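Local coordinates for protein glycoside hydrolase family 31 (PDB 5I0F) that degrades cycloalternan, probably by cleaving its alpha-1,3 links as a family 31 glycosidase that works through a covalent glycosyl-enzyme intermediate, at residues 183-188 with 663-668; 542-547 with 649-654; 176-181 with 238-243; 579-584 with 679-684; 181-184 with 189-192. All blocks are in the same frame, centred on the assembly; numbering follows the deposited sequence.

Contact 1: residues 183-188 with 663-668; sequences DQLDQR and EIWAHP
Leu185 makes the whole apolar contact, reaching Pro668 and Trp665 from the loop of residues 183-188. Its CG stands anti to the backbone N (chi1 174°), which carries CD2 out to 4.0 Å from Pro668 CB. Leu185 CB lies equally near that same proline carbon. CD2 also comes obliquely to the indole, 4.2 Å from Trp665 CZ3. Beyond the two segments, the tryptophan ring stacks on His174, and Leu185 continues onto Ile548 and Thr549 of helix 537-551.

Hydrogen bonds shape each segment separately. Asp183 OD1 accepts from Gln187 NE2 at 3.1 Å and from Gln184 N at 2.8 Å, both arriving from one face of the carboxylate. The Gln187 amide is pinned further, because NE2 also donates to Gln184 O. Gln184 NE2 gives a nearly straight bond (170°) to Asp186 O, 2.8 Å away. In residues 663-668, Glu663 OE2 receives His667 NE2 at 2.7 Å, with the oxygen in the imidazole plane.

Asp186 OD1 accepts from Arg188 N, closing an Asx turn. This turned loop, which connects strands 174-179 and 191-194 of the beta-sandwich that precedes the barrel, rests on the family 31 C-terminal domain.

Contact 2: residues 542-547 with 649-654; sequences SSITAG and PLMRAM
Pro649 O is gripped by two nitrogens of Arg652, and between these two residues in the chain Met651 reaches Gly547 and Ile544. Arg652 NE lies 2.9 Å from Pro649 O and Arg652 NH2 3.0 Å from it, a side-on grip with the oxygen in the guanidinium plane. The NH2 bond runs close to the C=O direction, whereas NE comes in tilted from the carbonyl plane. Salt bridges from NH1 to Asp675 and Asp657 hold the remaining corner, which should fix the rotation of the group.

Met651 points the other way, toward the helix. All three of its torsions are near 180° (chi1 -177°), so the chain is fully extended and delivers its sulfur to the helix backbone. SD lies 3.9 Å from Gly547 CA, where the lack of a side chain allows such a close approach. The terminal methyl goes on to Ile544: CE is 3.8 Å from Ile544 O and, more loosely, 4.5 Å from Ile544 CG2.

Met651 also touches Trp558 of barrel strand 558-561 and Tyr671 of strand 671-673. The methionine thus joins helix 537-551 of the TIM barrel to edge strand 651-652 of the C-terminal sheet, whose Arg652 is backbone-bonded to Met672.

Contact 3: residues 176-181 with 238-243; sequences VGFGER and YDVAAT
Phe178 sets one ring atom, CE1, over the middle of Tyr238, 3.5 Å above the phenol plane, with its ring neighbours CD1 and CZ also touching. The planes are inclined at 39°, so the pair is neither a stack nor a T-shaped arrangement, although the ring centroids are only 4.6 Å apart. These rings lie between the two facing sheets of a beta-sandwich. Strand 174-179 is an outer strand of the five-stranded sheet, while strand 236-240 belongs to the six-stranded one. Their backbones are well separated, with Phe178 CA and Tyr238 CA 9.2 Å apart, and the side chains fill the gap.

The chain turns a corner at Phe178, where phi is positive (66°), and the ring is thrown toward the opposite sheet. Beyond CE1, the ring atoms CZ and CE2 meet Val240 CG2, which is 4.1 Å from Phe178 CE2. Phe228 of strand 225-230 touches both rings, and Leu192 touches Phe178 as well. The hydroxyl of Tyr238 hydrogen-bonds to Thr236 OG1.

Arg181 fastens the corner. Its NE and NH2 both donate to Phe178 O, NH2 from within the carbonyl plane and NE from above it, so one buried oxygen has two donors. On the other segment, Val240 centres an inverse gamma turn that leads out of the strand. Asp239 spans this turn as an Asx motif: OD1 accepts Ala242 N at 3.0 Å, nearly along its C-O axis, and meets Thr243 N through its syn lone pair at 3.0 Å.

Contact 4: residues 579-584 with 679-684; sequences FAAATF and INPVTA
Ile679 reaches Phe584 with every carbon beyond its CB. The branch methyl CG2 lies 3.9 Å from Phe584 CB. CG1, on the other branch, passes the same atom at 4.1 Å. With chi2 near -58° the chain folds over, and its tip CD1 comes obliquely to the ring, 3.8 Å from Phe584 CD2, while staying close to Phe584 CB. The grip is mostly on the root of the phenylalanine: CG1, CG2 and CD1 all touch Phe584 CB, whereas only CD1 touches ring atoms, CG and CD2. Tyr671 and Leu673 of strand 671-673 back the isoleucine.

Phe584 directly follows helix 572-583, which leads into strand 587-590, the last of the eight parallel strands of the TIM barrel. Ile679 ends strand 677-679 of the C-terminal antiparallel sheet, so the contact packs the outer layer of the barrel against that sheet. Tyr671 OH from the sheet also hydrogen-bonds to Phe584 O.

One turn back along the helix, Ala581 CB meets the pyrrolidine of Pro681, 3.9 Å from Pro681 CB and 4.0 Å from Pro681 CG. The CA atoms of these two residues are 5.4 Å apart, a close approach that the small alanine permits. Near the helix end Phe579 O is held twice by Thr583: the hydroxyl OG1 donates at 2.9 Å and the backbone N comes from the opposite face of the carbonyl plane.

Contact 5: residues 181-184 with 189-192; sequences RYDQ and GLRL
Leu192 lays a methyl on the guanidinium of Arg181, and this is the inner part of the contact, where the guanidinium is buried. CD1 sits 3.6 Å above the plane, over the centre of the group, with Arg181 CZ and Arg181 NH1 each 3.6 Å from it. The arginine chain turns about its CB-CG bond (chi2 -75°), which brings its flat end beneath the methyl. Its nitrogens donate to the carbonyl oxygens of Phe178 and Asp193, so polar bonds and an apolar cover together hold it in place.

Leu190, Asp183 and Gln184 form the more solvent-facing side, all of them partly exposed, yet the approaches are just as close. Leu190 CD1 lies 3.6 Å from Asp183 OD2, an apolar touch on an oxygen that has its hydrogen bond with His207 ND1. The same methyl rests 3.7 Å from Gln184 CD, and Leu190 CG is 3.8 Å from Gln184 NE2. Leu190 and the two polar side chains point at one another across the gap; the amide is steadied by Asp186 O, its strongest partner. Toward Gly189 the chain becomes exposed to solvent.

Strand 191-194 is the outermost strand of the six-stranded antiparallel sheet and pairs with strand 236-240, where Leu192 is backbone-bonded to Tyr238. The loop of residues 181-184 runs between this edge and helix 537-551, to which Arg181 N is bonded through Thr549 OG1.

Overall arrangement
From the N terminus, contacts 3 and 5 start on the same stretch near residue 181. Contact 5 closes a short turn of the loop, whereas contact 3 closes a longer excursion that returns on strand 236-240, next to strand 191-194; their centres lie about 6 Å apart. Contact 1 leaves from the same loop but returns only at 663-668, crossing contact 3 and enclosing contact 2. Contact 4 crosses both contact 1 and contact 2, and Ile544 of contact 2 touches Pro681 and Thr683. Helix 537-551 is central: the loop from the beta-sandwich that precedes the barrel packs on it through Thr545, while contacts 2 and 4 join the barrel to the C-terminal sheet.

Contact 1: residues 183-188 with 663-668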
# COMPACT_ATOMS: atom_id res chain seq x y z
N ASP A 183 6.81 -8.19 7.51
CA ASP A 183 6.97 -9.28 8.46
C ASP A 183 8.39 -9.75 8.53
O ASP A 183 8.96 -9.80 9.62
CB ASP A 183 5.97 -10.44 8.22
CG ASP A 183 5.89 -10.92 6.76
OD1 ASP A 183 6.61 -10.42 5.86
OD2 ASP A 183 5.07 -11.84 6.53
N GLN A 184 8.98 -10.09 7.39
CA GLN A 184 10.39 -10.50 7.38
C GLN A 184 10.99 -10.34 6.00
O GLN A 184 10.26 -10.31 4.98
CB GLN A 184 10.56 -11.95 7.90
CG GLN A 184 9.67 -12.96 7.22
CD GLN A 184 9.65 -14.32 7.94
OE1 GLN A 184 9.13 -14.45 9.04
NE2 GLN A 184 10.19 -15.32 7.31
N LEU A 185 12.31 -10.21 5.97
CA LEU A 185 13.05 -10.03 4.71
C LEU A 185 13.00 -11.28 3.83
O LEU A 185 12.66 -11.20 2.64
CB LEU A 185 14.51 -9.67 5.00
CG LEU A 185 15.50 -9.58 3.83
CD1 LEU A 185 15.08 -8.47 2.90
CD2 LEU A 185 16.93 -9.36 4.31
N ASP A 186 13.36 -12.42 4.43
CA ASP A 186 13.36 -13.70 3.72
C ASP A 186 11.96 -14.31 3.85
O ASP A 186 11.52 -14.68 4.94
CB ASP A 186 14.45 -14.60 4.32
CG ASP A 186 14.65 -15.90 3.56
OD1 ASP A 186 13.91 -16.22 2.57
OD2 ASP A 186 15.57 -16.63 3.99
N GLN A 187 11.27 -14.40 2.73
CA GLN A 187 9.93 -14.94 2.70
C GLN A 187 9.87 -16.48 2.65
O GLN A 187 8.79 -17.07 2.73
CB GLN A 187 9.18 -14.36 1.51
CG GLN A 187 9.00 -12.85 1.63
CD GLN A 187 7.91 -12.48 2.59
OE1 GLN A 187 6.77 -12.93 2.45
NE2 GLN A 187 8.24 -11.65 3.58
N ARG A 188 11.02 -17.15 2.54
CA ARG A 188 11.01 -18.62 2.57
C ARG A 188 10.35 -19.15 3.84
O ARG A 188 10.63 -18.66 4.94
CB ARG A 188 12.40 -19.19 2.42
CG ARG A 188 12.38 -20.70 2.25
CD ARG A 188 13.74 -21.24 1.85
NE ARG A 188 13.60 -22.65 1.55
CZ ARG A 188 14.49 -23.39 0.89
NH1 ARG A 188 15.62 -22.85 0.43
NH2 ARG A 188 14.21 -24.67 0.67
N GLU A 663 26.49 -15.34 6.50
CA GLU A 663 26.14 -14.70 7.77
C GLU A 663 25.21 -13.48 7.65
O GLU A 663 24.55 -13.13 8.61
CB GLU A 663 27.43 -14.34 8.55
CG GLU A 663 27.27 -13.57 9.87
CD GLU A 663 26.61 -14.35 11.02
OE1 GLU A 663 26.47 -15.60 10.89
OE2 GLU A 663 26.27 -13.72 12.08
N ILE A 664 25.13 -12.86 6.47
CA ILE A 664 24.24 -11.71 6.29
C ILE A 664 22.76 -12.02 6.63
O ILE A 664 22.04 -11.15 7.11
CB ILE A 664 24.33 -11.10 4.86
CG1 ILE A 664 23.86 -12.09 3.78
CG2 ILE A 664 25.74 -10.59 4.58
CD1 ILE A 664 23.84 -11.52 2.38
N TRP A 665 22.33 -13.27 6.46
CA TRP A 665 20.90 -13.61 6.64
C TRP A 665 20.50 -13.63 8.11
O TRP A 665 19.33 -13.47 8.43
CB TRP A 665 20.56 -14.92 5.90
CG TRP A 665 20.82 -14.77 4.45
CD1 TRP A 665 21.92 -15.22 3.76
CD2 TRP A 665 20.01 -14.07 3.48
NE1 TRP A 665 21.83 -14.86 2.44
CE2 TRP A 665 20.67 -14.16 2.23
CE3 TRP A 665 18.80 -13.39 3.56
CZ2 TRP A 665 20.16 -13.59 1.06
CZ3 TRP A 665 18.26 -12.83 2.38
CH2 TRP A 665 18.96 -12.94 1.15
N ALA A 666 21.49 -13.75 9.00
CA ALA A 666 21.25 -13.66 10.43
C ALA A 666 21.04 -12.21 10.92
O ALA A 666 20.69 -11.99 12.08
CB ALA A 666 22.39 -14.35 11.20
N HIS A 667 21.22 -11.22 10.03
CA HIS A 667 21.09 -9.81 10.39
C HIS A 667 20.22 -9.05 9.39
O HIS A 667 20.66 -8.13 8.72
CB HIS A 667 22.49 -9.21 10.53
CG HIS A 667 23.38 -10.02 11.43
ND1 HIS A 667 23.52 -9.75 12.77
CD2 HIS A 667 24.12 -11.12 11.18
CE1 HIS A 667 24.33 -10.64 13.31
NE2 HIS A 667 24.71 -11.49 12.36
N PRO A 668 18.95 -9.44 9.30
CA PRO A 668 18.08 -8.90 8.25
C PRO A 668 17.60 -7.45 8.42
O PRO A 668 16.99 -6.93 7.47
CB PRO A 668 16.91 -9.87 8.25
CG PRO A 668 16.79 -10.26 9.70
CD PRO A 668 18.22 -10.37 10.19

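Contact 2: residues 542-547 with 649-654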
# COMPACT_ATOMS: atom_id res chain seq x y z
N SER A 542 9.16 -3.41 11.87
CA SER A 542 8.41 -3.74 10.64
C SER A 542 8.66 -2.75 9.53
O SER A 542 8.77 -3.14 8.34
CB SER A 542 6.91 -3.85 10.89
OG SER A 542 6.66 -4.96 11.74
N SER A 543 8.79 -1.48 9.90
CA SER A 543 9.03 -0.42 8.92
C SER A 543 10.40 -0.55 8.27
O SER A 543 10.52 -0.33 7.08
CB SER A 543 8.78 0.98 9.51
OG SER A 543 7.45 1.13 10.08
N ILE A 544 11.43 -0.95 9.03
CA ILE A 544 12.76 -1.21 8.42
C ILE A 544 12.66 -2.31 7.35
O ILE A 544 13.19 -2.18 6.25
CB ILE A 544 13.81 -1.59 9.49
CG1 ILE A 544 14.01 -0.43 10.48
CG2 ILE A 544 15.15 -1.98 8.84
CD1 ILE A 544 14.72 -0.83 11.76
N THR A 545 11.98 -3.40 7.69
CA THR A 545 11.71 -4.49 6.78
C THR A 545 10.96 -4.02 5.52
O THR A 545 11.34 -4.37 4.37
CB THR A 545 10.96 -5.63 7.50
OG1 THR A 545 11.75 -6.06 8.62
CG2 THR A 545 10.71 -6.82 6.59
N ALA A 546 9.96 -3.19 5.71
CA ALA A 546 9.20 -2.63 4.60
C ALA A 546 10.09 -1.85 3.63
O ALA A 546 9.96 -2.01 2.41
CB ALA A 546 8.07 -1.78 5.12
N GLY A 547 11.01 -1.05 4.15
CA GLY A 547 11.87 -0.25 3.28
C GLY A 547 12.89 -1.07 2.50
O GLY A 547 13.12 -0.81 1.34
N PRO A 649 19.05 -0.82 -5.20
CA PRO A 649 18.34 0.02 -4.25
C PRO A 649 19.26 1.03 -3.56
O PRO A 649 20.47 0.85 -3.55
CB PRO A 649 17.83 -0.98 -3.20
CG PRO A 649 18.02 -2.33 -3.79
CD PRO A 649 19.09 -2.23 -4.80
N LEU A 650 18.68 2.08 -2.99
CA LEU A 650 19.42 3.00 -2.12
C LEU A 650 19.39 2.43 -0.71
O LEU A 650 20.43 2.25 -0.11
CB LEU A 650 18.82 4.40 -2.16
CG LEU A 650 19.49 5.48 -1.31
CD1 LEU A 650 20.89 5.77 -1.82
CD2 LEU A 650 18.65 6.75 -1.33
N MET A 651 18.20 2.11 -0.22
CA MET A 651 18.04 1.35 1.03
C MET A 651 18.11 -0.12 0.68
O MET A 651 17.16 -0.69 0.15
CB MET A 651 16.72 1.71 1.71
CG MET A 651 16.50 1.04 3.05
SD MET A 651 15.09 1.81 3.89
CE MET A 651 15.15 0.97 5.48
N ARG A 652 19.27 -0.72 0.96
CA ARG A 652 19.75 -1.86 0.16
C ARG A 652 20.02 -3.06 1.03
O ARG A 652 20.91 -3.03 1.88
CB ARG A 652 21.02 -1.44 -0.61
CG ARG A 652 21.66 -2.52 -1.50
CD ARG A 652 22.98 -2.02 -2.10
NE ARG A 652 22.77 -0.75 -2.81
CZ ARG A 652 23.73 -0.03 -3.37
NH1 ARG A 652 25.00 -0.43 -3.34
NH2 ARG A 652 23.42 1.11 -3.98
N ALA A 653 19.28 -4.14 0.82
CA ALA A 653 19.58 -5.39 1.51
C ALA A 653 21.04 -5.80 1.29
O ALA A 653 21.65 -5.51 0.26
CB ALA A 653 18.66 -6.48 1.05
N MET A 654 21.59 -6.50 2.26
CA MET A 654 23.01 -6.87 2.25
C MET A 654 23.39 -7.79 1.09
O MET A 654 24.53 -7.78 0.63
CB MET A 654 23.36 -7.56 3.55
CG MET A 654 23.05 -6.75 4.78
SD MET A 654 24.36 -5.58 5.12
CE MET A 654 25.42 -6.75 5.97

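Contact 3: residues 176-181 with 238-243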
# COMPACT_ATOMS: atom_id res chain seq x y z
N VAL A 176 13.52 -13.12 -1.54
CA VAL A 176 13.24 -11.73 -1.15
C VAL A 176 12.45 -11.07 -2.25
O VAL A 176 12.84 -11.12 -3.42
CB VAL A 176 14.53 -10.95 -0.88
CG1 VAL A 176 14.22 -9.51 -0.52
CG2 VAL A 176 15.32 -11.62 0.23
N GLY A 177 11.33 -10.46 -1.87
CA GLY A 177 10.51 -9.74 -2.81
C GLY A 177 9.05 -9.73 -2.46
O GLY A 177 8.65 -9.66 -1.27
N PHE A 178 8.25 -9.83 -3.51
CA PHE A 178 6.80 -9.72 -3.47
C PHE A 178 6.32 -8.32 -3.08
O PHE A 178 5.19 -8.16 -2.59
CB PHE A 178 6.19 -10.79 -2.58
CG PHE A 178 6.65 -12.19 -2.91
CD1 PHE A 178 6.26 -12.80 -4.09
CD2 PHE A 178 7.45 -12.91 -2.03
CE1 PHE A 178 6.67 -14.07 -4.40
CE2 PHE A 178 7.84 -14.20 -2.33
CZ PHE A 178 7.47 -14.78 -3.52
N GLY A 179 7.17 -7.32 -3.34
CA GLY A 179 6.88 -5.93 -3.06
C GLY A 179 7.27 -5.54 -1.65
O GLY A 179 8.15 -6.15 -1.04
N GLU A 180 6.61 -4.52 -1.12
CA GLU A 180 6.88 -4.04 0.24
C GLU A 180 6.26 -5.02 1.25
O GLU A 180 5.03 -5.22 1.26
CB GLU A 180 6.34 -2.62 0.40
CG GLU A 180 6.46 -2.01 1.80
CD GLU A 180 5.77 -0.66 1.89
OE1 GLU A 180 4.66 -0.53 1.29
OE2 GLU A 180 6.33 0.27 2.54
N ARG A 181 7.10 -5.62 2.09
CA ARG A 181 6.64 -6.57 3.09
C ARG A 181 7.11 -6.14 4.47
O ARG A 181 8.18 -5.57 4.62
CB ARG A 181 7.12 -8.00 2.77
CG ARG A 181 6.66 -8.52 1.41
CD ARG A 181 5.18 -8.88 1.46
NE ARG A 181 4.59 -8.97 0.14
CZ ARG A 181 3.37 -9.45 -0.12
NH1 ARG A 181 2.58 -9.94 0.84
NH2 ARG A 181 2.95 -9.46 -1.37
N TYR A 238 1.41 -17.39 -3.18
CA TYR A 238 2.75 -18.00 -3.10
C TYR A 238 2.86 -18.82 -1.83
O TYR A 238 2.60 -18.32 -0.72
CB TYR A 238 3.87 -16.91 -3.15
CG TYR A 238 3.72 -16.04 -4.36
CD1 TYR A 238 4.24 -16.43 -5.59
CD2 TYR A 238 2.98 -14.85 -4.31
CE1 TYR A 238 4.05 -15.66 -6.72
CE2 TYR A 238 2.78 -14.08 -5.44
CZ TYR A 238 3.31 -14.49 -6.64
OH TYR A 238 3.13 -13.74 -7.75
N ASP A 239 3.21 -20.09 -2.00
CA ASP A 239 3.59 -20.98 -0.91
C ASP A 239 5.08 -21.20 -1.08
O ASP A 239 5.52 -21.97 -1.96
CB ASP A 239 2.79 -22.28 -1.01
CG ASP A 239 3.01 -23.22 0.15
OD1 ASP A 239 4.15 -23.42 0.58
OD2 ASP A 239 2.03 -23.79 0.63
N VAL A 240 5.86 -20.48 -0.29
CA VAL A 240 7.28 -20.34 -0.55
C VAL A 240 8.01 -21.43 0.23
O VAL A 240 8.65 -21.17 1.25
CB VAL A 240 7.82 -18.95 -0.24
CG1 VAL A 240 9.25 -18.80 -0.76
CG2 VAL A 240 6.92 -17.88 -0.86
N ALA A 241 7.89 -22.65 -0.28
CA ALA A 241 8.52 -23.80 0.35
C ALA A 241 8.06 -24.02 1.79
O ALA A 241 8.88 -24.39 2.66
CB ALA A 241 10.05 -23.70 0.25
N ALA A 242 6.78 -23.77 2.05
CA ALA A 242 6.18 -24.00 3.36
C ALA A 242 5.60 -25.41 3.37
O ALA A 242 5.98 -26.22 4.19
CB ALA A 242 5.10 -22.96 3.66
N THR A 243 4.73 -25.72 2.40
CA THR A 243 4.12 -27.06 2.32
C THR A 243 5.05 -28.16 1.79
O THR A 243 5.10 -29.25 2.36
CB THR A 243 2.86 -27.03 1.43
OG1 THR A 243 2.01 -25.98 1.86
CG2 THR A 243 2.09 -28.37 1.50

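Contact 4: residues 579-584 with 679-684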
# COMPACT_ATOMS: atom_id res chain seq x y z
N PHE A 579 14.15 8.54 15.00
CA PHE A 579 14.62 9.76 14.33
C PHE A 579 16.04 9.52 13.78
O PHE A 579 16.34 9.88 12.64
CB PHE A 579 14.56 10.97 15.28
CG PHE A 579 14.57 12.32 14.59
CD1 PHE A 579 15.75 12.87 14.12
CD2 PHE A 579 13.40 13.06 14.47
CE1 PHE A 579 15.77 14.12 13.52
CE2 PHE A 579 13.40 14.32 13.88
CZ PHE A 579 14.59 14.85 13.38
N ALA A 580 16.90 8.86 14.57
CA ALA A 580 18.26 8.51 14.13
C ALA A 580 18.22 7.57 12.92
O ALA A 580 18.93 7.77 11.93
CB ALA A 580 19.05 7.90 15.28
N ALA A 581 17.36 6.56 12.98
CA ALA A 581 17.25 5.63 11.87
C ALA A 581 16.77 6.30 10.61
O ALA A 581 17.33 6.04 9.53
CB ALA A 581 16.33 4.47 12.22
N ALA A 582 15.73 7.13 10.75
CA ALA A 582 15.12 7.83 9.63
C ALA A 582 16.12 8.73 8.91
O ALA A 582 16.01 8.95 7.70
CB ALA A 582 13.90 8.63 10.08
N THR A 583 17.11 9.23 9.66
CA THR A 583 18.20 10.05 9.11
C THR A 583 19.00 9.31 8.02
O THR A 583 19.56 9.95 7.12
CB THR A 583 19.11 10.54 10.27
OG1 THR A 583 18.32 11.33 11.16
CG2 THR A 583 20.28 11.39 9.80
N PHE A 584 19.07 7.98 8.11
CA PHE A 584 19.80 7.15 7.16
C PHE A 584 18.87 6.28 6.30
O PHE A 584 19.20 5.13 6.01
CB PHE A 584 20.81 6.27 7.92
CG PHE A 584 21.89 7.06 8.58
CD1 PHE A 584 21.71 7.58 9.86
CD2 PHE A 584 23.06 7.35 7.90
CE1 PHE A 584 22.71 8.35 10.45
CE2 PHE A 584 24.06 8.12 8.49
CZ PHE A 584 23.88 8.62 9.76
N ILE A 679 24.20 0.52 7.83
CA ILE A 679 23.35 1.07 8.89
C ILE A 679 22.76 -0.04 9.76
O ILE A 679 22.32 -1.05 9.23
CB ILE A 679 22.15 1.87 8.33
CG1 ILE A 679 22.52 2.69 7.08
CG2 ILE A 679 21.52 2.72 9.42
CD1 ILE A 679 23.64 3.68 7.28
N ASN A 680 22.69 0.18 11.06
CA ASN A 680 22.09 -0.80 11.96
C ASN A 680 21.28 -0.13 13.07
O ASN A 680 21.80 0.06 14.19
CB ASN A 680 23.14 -1.76 12.53
CG ASN A 680 22.52 -2.93 13.27
OD1 ASN A 680 21.30 -3.14 13.21
ND2 ASN A 680 23.35 -3.70 13.98
N PRO A 681 20.02 0.24 12.75
CA PRO A 681 19.14 0.90 13.73
C PRO A 681 19.01 0.17 15.05
O PRO A 681 19.00 -1.08 15.08
CB PRO A 681 17.78 0.90 13.00
CG PRO A 681 18.13 0.93 11.54
CD PRO A 681 19.32 0.03 11.45
N VAL A 682 18.90 0.93 16.14
CA VAL A 682 18.76 0.37 17.48
C VAL A 682 17.27 0.25 17.76
O VAL A 682 16.58 1.25 17.89
CB VAL A 682 19.45 1.28 18.53
CG1 VAL A 682 19.28 0.72 19.95
CG2 VAL A 682 20.92 1.42 18.17
N THR A 683 16.78 -0.98 17.83
CA THR A 683 15.34 -1.27 17.80
C THR A 683 14.78 -1.89 19.06
O THR A 683 13.66 -2.43 19.04
CB THR A 683 15.02 -2.19 16.62
OG1 THR A 683 15.77 -3.40 16.73
CG2 THR A 683 15.38 -1.50 15.30
N ALA A 684 15.52 -1.83 20.16
CA ALA A 684 15.04 -2.35 21.43
C ALA A 684 15.16 -1.28 22.53
O ALA A 684 16.18 -0.59 22.61
CB ALA A 684 15.83 -3.60 21.82

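Contact 5: residues 181-184 with 189-192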
# COMPACT_ATOMS: atom_id res chain seq x y z
N ARG A 181 7.10 -5.62 2.09
CA ARG A 181 6.64 -6.57 3.09
C ARG A 181 7.11 -6.14 4.47
O ARG A 181 8.18 -5.57 4.62
CB ARG A 181 7.12 -8.00 2.77
CG ARG A 181 6.66 -8.52 1.41
CD ARG A 181 5.18 -8.88 1.46
NE ARG A 181 4.59 -8.97 0.14
CZ ARG A 181 3.37 -9.45 -0.12
NH1 ARG A 181 2.58 -9.94 0.84
NH2 ARG A 181 2.95 -9.46 -1.37
N TYR A 182 6.28 -6.43 5.47
CA TYR A 182 6.44 -5.89 6.82
C TYR A 182 6.81 -6.92 7.88
O TYR A 182 7.08 -6.56 9.02
CB TYR A 182 5.11 -5.24 7.24
CG TYR A 182 4.71 -4.05 6.40
CD1 TYR A 182 4.11 -4.22 5.15
CD2 TYR A 182 4.88 -2.76 6.87
CE1 TYR A 182 3.73 -3.12 4.38
CE2 TYR A 182 4.51 -1.68 6.12
CZ TYR A 182 3.92 -1.88 4.87
OH TYR A 182 3.52 -0.80 4.12
N ASP A 183 6.81 -8.19 7.51
CA ASP A 183 6.97 -9.28 8.46
C ASP A 183 8.39 -9.75 8.53
O ASP A 183 8.96 -9.80 9.62
CB ASP A 183 5.97 -10.44 8.22
CG ASP A 183 5.89 -10.92 6.76
OD1 ASP A 183 6.61 -10.42 5.86
OD2 ASP A 183 5.07 -11.84 6.53
N GLN A 184 8.98 -10.09 7.39
CA GLN A 184 10.39 -10.50 7.38
C GLN A 184 10.99 -10.34 6.00
O GLN A 184 10.26 -10.31 4.98
CB GLN A 184 10.56 -11.95 7.90
CG GLN A 184 9.67 -12.96 7.22
CD GLN A 184 9.65 -14.32 7.94
OE1 GLN A 184 9.13 -14.45 9.04
NE2 GLN A 184 10.19 -15.32 7.31
N GLY A 189 9.48 -20.15 3.67
CA GLY A 189 8.71 -20.70 4.78
C GLY A 189 7.30 -20.13 4.97
O GLY A 189 6.53 -20.65 5.77
N LEU A 190 6.98 -19.05 4.24
CA LEU A 190 5.73 -18.34 4.40
C LEU A 190 4.79 -18.63 3.24
O LEU A 190 5.23 -18.98 2.13
CB LEU A 190 5.97 -16.82 4.48
CG LEU A 190 6.88 -16.28 5.60
CD1 LEU A 190 6.92 -14.75 5.55
CD2 LEU A 190 6.43 -16.79 6.96
N ARG A 191 3.50 -18.50 3.51
CA ARG A 191 2.47 -18.44 2.49
C ARG A 191 1.95 -17.00 2.47
O ARG A 191 1.65 -16.42 3.52
CB ARG A 191 1.31 -19.39 2.78
CG ARG A 191 1.73 -20.84 2.94
CD ARG A 191 0.55 -21.77 3.27
NE ARG A 191 1.07 -23.12 3.52
CZ ARG A 191 1.56 -23.58 4.68
NH1 ARG A 191 1.56 -22.84 5.78
NH2 ARG A 191 2.04 -24.83 4.73
N LEU A 192 1.85 -16.42 1.29
CA LEU A 192 1.41 -15.03 1.15
C LEU A 192 0.66 -14.84 -0.16
O LEU A 192 0.39 -15.79 -0.87
CB LEU A 192 2.62 -14.11 1.24
CG LEU A 192 3.65 -14.31 0.13
CD1 LEU A 192 4.14 -12.99 -0.37
CD2 LEU A 192 4.80 -15.17 0.57